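Decapping nuclease RAI1 (PDB 5ULJ) hydrolyses the NAD cap from the 5' end of NAD-capped RNAs, releasing the entire NAD moiety, with the help of a divalent metal cation. Local coordinates at residues K76-E81 with N212-Y217. Numbering follows the deposited sequence.
Sequences KKIPEE and NNYEQY. With 0WD ([[(2R,3S,4R,5R)-5-(3-aminocarbonyl-4H-pyridin-1-yl)-3,4-bis(oxidanyl)oxolan-2-yl]methoxy-oxidanyl-phosphoryl] [(2R,3S,4R,5R)-5-(6-aminopurin-9-yl)-4-oxidanyl-3-phosphonooxy-oxolan-2-yl]methyl hydrogen phosphate), chain F.
The phenol ring of Y214 lies sandwiched between K76 and I78. On one face, I78 CB sits over the ring centre, 3.7 Å from the centroid and 13° off the normal, a CH-pi contact. On the opposite face the K76 chain, fully extended beyond CG, runs across the ring: its CE makes a second CH-pi contact, and NZ stands 4.8 Å from the Y214 centroid, nearly on the normal, a cation-pi geometry. That ammonium also donates to I36 O, which probably helps hold it over the ring. Y214 CG stands anti to the carbonyl carbon, beside the backbone N (chi1 -87°), which carries the ring across to these partners. Replacing the tyrosine by an alanine would remove the ring, and is likely to open a gap between K76 and I78 and leave the lysine chain without the aromatic face it lies on.

Polar links come mainly from N213. Its OD1 accepts from I78 N at 2.8 Å, on a lone pair in the carbonyl plane, with the N-H pointing almost straight at it (164°); I78 CG2 packs against the same amide. The backbone adds a weak bond from N213 N to K76 O, at 3.3 Å, within a single bridge pairing K76 with N212. Water 1 joins Y214 OH to K77 O, to which it donates at 2.7 Å.

Within 212-217, N212 OD1 accepts from E215 N at 2.9 Å, an Asx motif that shapes the turn bearing Y214. The contact thus ties the loop between strand 54-55 and helix 88-101 to the lead-in of strand 216-225, where Q216 lines the ligand pocket, while R34 of the adjacent antiparallel strand 27-34 bonds to Y214 O and touches I78.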
loop_
_atom_site.group_PDB
_atom_site.type_symbol
_atom_site.label_atom_id
_atom_site.label_comp_id
_atom_site.label_asym_id
_atom_site.label_seq_id
_atom_site.Cartn_x
_atom_site.Cartn_y
_atom_site.Cartn_z
ATOM N N LYS A 76 -3.622 1.685 20.457
ATOM C CA LYS A 76 -4.983 1.427 20.000
ATOM C C LYS A 76 -4.951 0.641 18.697
ATOM O O LYS A 76 -4.825 1.215 17.614
ATOM C CB LYS A 76 -5.760 2.732 19.817
ATOM C CG LYS A 76 -7.225 2.523 19.468
ATOM C CD LYS A 76 -7.968 3.841 19.327
ATOM C CE LYS A 76 -9.436 3.607 19.003
ATOM N NZ LYS A 76 -10.190 4.882 18.855
ATOM N N LYS A 77 -5.065 -0.678 18.808
ATOM C CA LYS A 77 -4.938 -1.558 17.655
ATOM C C LYS A 77 -6.298 -1.988 17.121
ATOM O O LYS A 77 -7.137 -2.492 17.866
ATOM C CB LYS A 77 -4.106 -2.790 18.018
ATOM C CG LYS A 77 -3.048 -3.153 16.990
ATOM C CD LYS A 77 -2.175 -4.301 17.474
ATOM C CE LYS A 77 -2.861 -5.643 17.278
ATOM N NZ LYS A 77 -2.939 -6.021 15.839
ATOM N N ILE A 78 -6.514 -1.782 15.826
ATOM C CA ILE A 78 -7.742 -2.237 15.192
ATOM C C ILE A 78 -7.674 -3.748 14.991
ATOM O O ILE A 78 -6.638 -4.283 14.593
ATOM C CB ILE A 78 -7.999 -1.516 13.840
ATOM C CG1 ILE A 78 -9.383 -1.874 13.289
ATOM C CG2 ILE A 78 -6.901 -1.820 12.825
ATOM C CD1 ILE A 78 -9.792 -1.063 12.080
ATOM N N PRO A 79 -8.769 -4.449 15.313
ATOM C CA PRO A 79 -8.827 -5.886 15.036
ATOM C C PRO A 79 -8.724 -6.140 13.534
ATOM O O PRO A 79 -9.420 -5.484 12.758
ATOM C CB PRO A 79 -10.194 -6.295 15.590
ATOM C CG PRO A 79 -10.517 -5.259 16.611
ATOM C CD PRO A 79 -9.943 -3.985 16.072
ATOM N N GLU A 80 -7.868 -7.076 13.130
ATOM C CA GLU A 80 -7.560 -7.276 11.714
ATOM C C GLU A 80 -8.718 -7.893 10.930
ATOM O O GLU A 80 -8.578 -8.212 9.749
ATOM C CB GLU A 80 -6.310 -8.145 11.562
ATOM C CG GLU A 80 -5.000 -7.393 11.787
ATOM C CD GLU A 80 -4.980 -6.021 11.132
ATOM O OE1 GLU A 80 -5.372 -5.911 9.949
ATOM O OE2 GLU A 80 -4.577 -5.050 11.804
ATOM N N GLU A 81 -9.856 -8.056 11.592
ATOM C CA GLU A 81 -11.083 -8.485 10.937
ATOM C C GLU A 81 -11.665 -7.351 10.102
ATOM O O GLU A 81 -12.263 -7.577 9.051
ATOM C CB GLU A 81 -12.107 -8.937 11.980
ATOM C CG GLU A 81 -11.865 -8.291 13.332
ATOM C CD GLU A 81 -12.881 -8.677 14.385
ATOM O OE1 GLU A 81 -14.006 -9.078 14.022
ATOM O OE2 GLU A 81 -12.555 -8.566 15.585
ATOM N N ASN A 212 -1.986 4.748 17.226
ATOM C CA ASN A 212 -2.973 3.804 16.721
ATOM C C ASN A 212 -2.721 3.395 15.278
ATOM O O ASN A 212 -1.902 3.999 14.585
ATOM C CB ASN A 212 -4.372 4.406 16.836
ATOM C CG ASN A 212 -4.597 5.536 15.850
ATOM O OD1 ASN A 212 -5.226 5.351 14.810
ATOM N ND2 ASN A 212 -4.069 6.714 16.168
ATOM N N ASN A 213 -3.434 2.367 14.831
ATOM C CA ASN A 213 -3.420 1.986 13.426
ATOM C C ASN A 213 -4.826 2.061 12.837
ATOM O O ASN A 213 -5.133 1.405 11.843
ATOM C CB ASN A 213 -2.826 0.585 13.243
ATOM C CG ASN A 213 -3.675 -0.501 13.873
ATOM O OD1 ASN A 213 -4.502 -0.236 14.745
ATOM N ND2 ASN A 213 -3.469 -1.737 13.434
ATOM N N TYR A 214 -5.675 2.867 13.470
ATOM C CA TYR A 214 -7.019 3.132 12.968
ATOM C C TYR A 214 -6.984 4.175 11.858
ATOM O O TYR A 214 -7.604 4.001 10.808
ATOM C CB TYR A 214 -7.935 3.614 14.096
ATOM C CG TYR A 214 -8.614 2.507 14.867
ATOM C CD1 TYR A 214 -7.963 1.858 15.908
ATOM C CD2 TYR A 214 -9.910 2.116 14.560
ATOM C CE1 TYR A 214 -8.582 0.849 16.618
ATOM C CE2 TYR A 214 -10.538 1.106 15.265
ATOM C CZ TYR A 214 -9.868 0.477 16.292
ATOM O OH TYR A 214 -10.489 -0.529 16.997
ATOM N N GLU A 215 -6.259 5.261 12.107
ATOM C CA GLU A 215 -6.161 6.366 11.160
ATOM C C GLU A 215 -5.524 5.933 9.845
ATOM O O GLU A 215 -4.369 5.510 9.809
ATOM C CB GLU A 215 -5.362 7.523 11.767
ATOM C CG GLU A 215 -6.054 8.211 12.930
ATOM C CD GLU A 215 -5.215 9.321 13.533
ATOM O OE1 GLU A 215 -4.014 9.091 13.788
ATOM O OE2 GLU A 215 -5.756 10.426 13.751
ATOM N N GLN A 216 -6.290 6.041 8.767
ATOM C CA GLN A 216 -5.807 5.690 7.439
ATOM C C GLN A 216 -6.299 6.697 6.407
ATOM O O GLN A 216 -7.495 6.780 6.135
ATOM C CB GLN A 216 -6.260 4.279 7.053
ATOM C CG GLN A 216 -5.625 3.166 7.872
ATOM C CD GLN A 216 -4.203 2.863 7.440
ATOM O OE1 GLN A 216 -3.255 3.506 7.889
ATOM N NE2 GLN A 216 -4.051 1.880 6.561
ATOM N N TYR A 217 -5.374 7.467 5.846
ATOM C CA TYR A 217 -5.703 8.406 4.780
ATOM C C TYR A 217 -5.443 7.750 3.431
ATOM O O TYR A 217 -4.294 7.502 3.065
ATOM C CB TYR A 217 -4.890 9.696 4.918
ATOM C CG TYR A 217 -5.150 10.716 3.831
ATOM C CD1 TYR A 217 -6.202 11.618 3.935
ATOM C CD2 TYR A 217 -4.338 10.785 2.706
ATOM C CE1 TYR A 217 -6.441 12.555 2.944
ATOM C CE2 TYR A 217 -4.570 11.717 1.712
ATOM C CZ TYR A 217 -5.622 12.599 1.836
ATOM O OH TYR A 217 -5.852 13.528 0.846
HETATM C C1M 0WD F . -6.353 -1.822 3.753
HETATM C C2M 0WD F . -4.934 -2.314 3.706
HETATM O O2M 0WD F . -4.814 -3.581 4.372
HETATM C C3M 0WD F . -4.338 -1.222 4.538
HETATM O O3M 0WD F . -4.898 -1.325 5.848
HETATM O O4M 0WD F . -6.171 -0.496 3.216
HETATM C C4M 0WD F . -4.942 0.001 3.839
HETATM C C5M 0WD F . -4.007 0.600 2.776
HETATM O O5M 0WD F . -3.906 -0.223 1.611
HETATM P PN 0WD F . -2.502 -0.264 0.819
HETATM O O1N 0WD F . -2.161 1.163 1.014
HETATM O O2N 0WD F . -2.943 -0.847 -0.467
HETATM O O3P 0WD F . -1.567 -1.223 1.708
HETATM P PA 0WD F . 0.027 -1.174 1.844
HETATM O O1A 0WD F . 0.511 -2.537 2.154
HETATM O O2A 0WD F . 0.594 -0.445 0.690
HETATM O O5B 0WD F . 0.204 -0.263 3.163
HETATM C C5B 0WD F . 0.615 -0.861 4.395
HETATM C C4B 0WD F . -0.057 -0.141 5.568
HETATM C C3B 0WD F . 0.863 -0.042 6.757
HETATM O O3B 0WD F . 1.955 0.863 6.506
HETATM P "P2'" 0WD F . 3.412 0.316 6.175
HETATM O OP2 0WD F . 4.260 1.382 6.755
HETATM O OP1 0WD F . 3.476 -0.966 6.889
HETATM O OP3 0WD F . 3.440 0.246 4.706
HETATM O O4B 0WD F . -1.131 -0.924 6.136
HETATM C C1B 0WD F . -1.269 -0.432 7.508
HETATM C C2B 0WD F . -0.142 0.583 7.671
HETATM O O2B 0WD F . -0.553 1.838 7.117
HETATM O O HOH W 1 -9.213 -1.925 19.497
#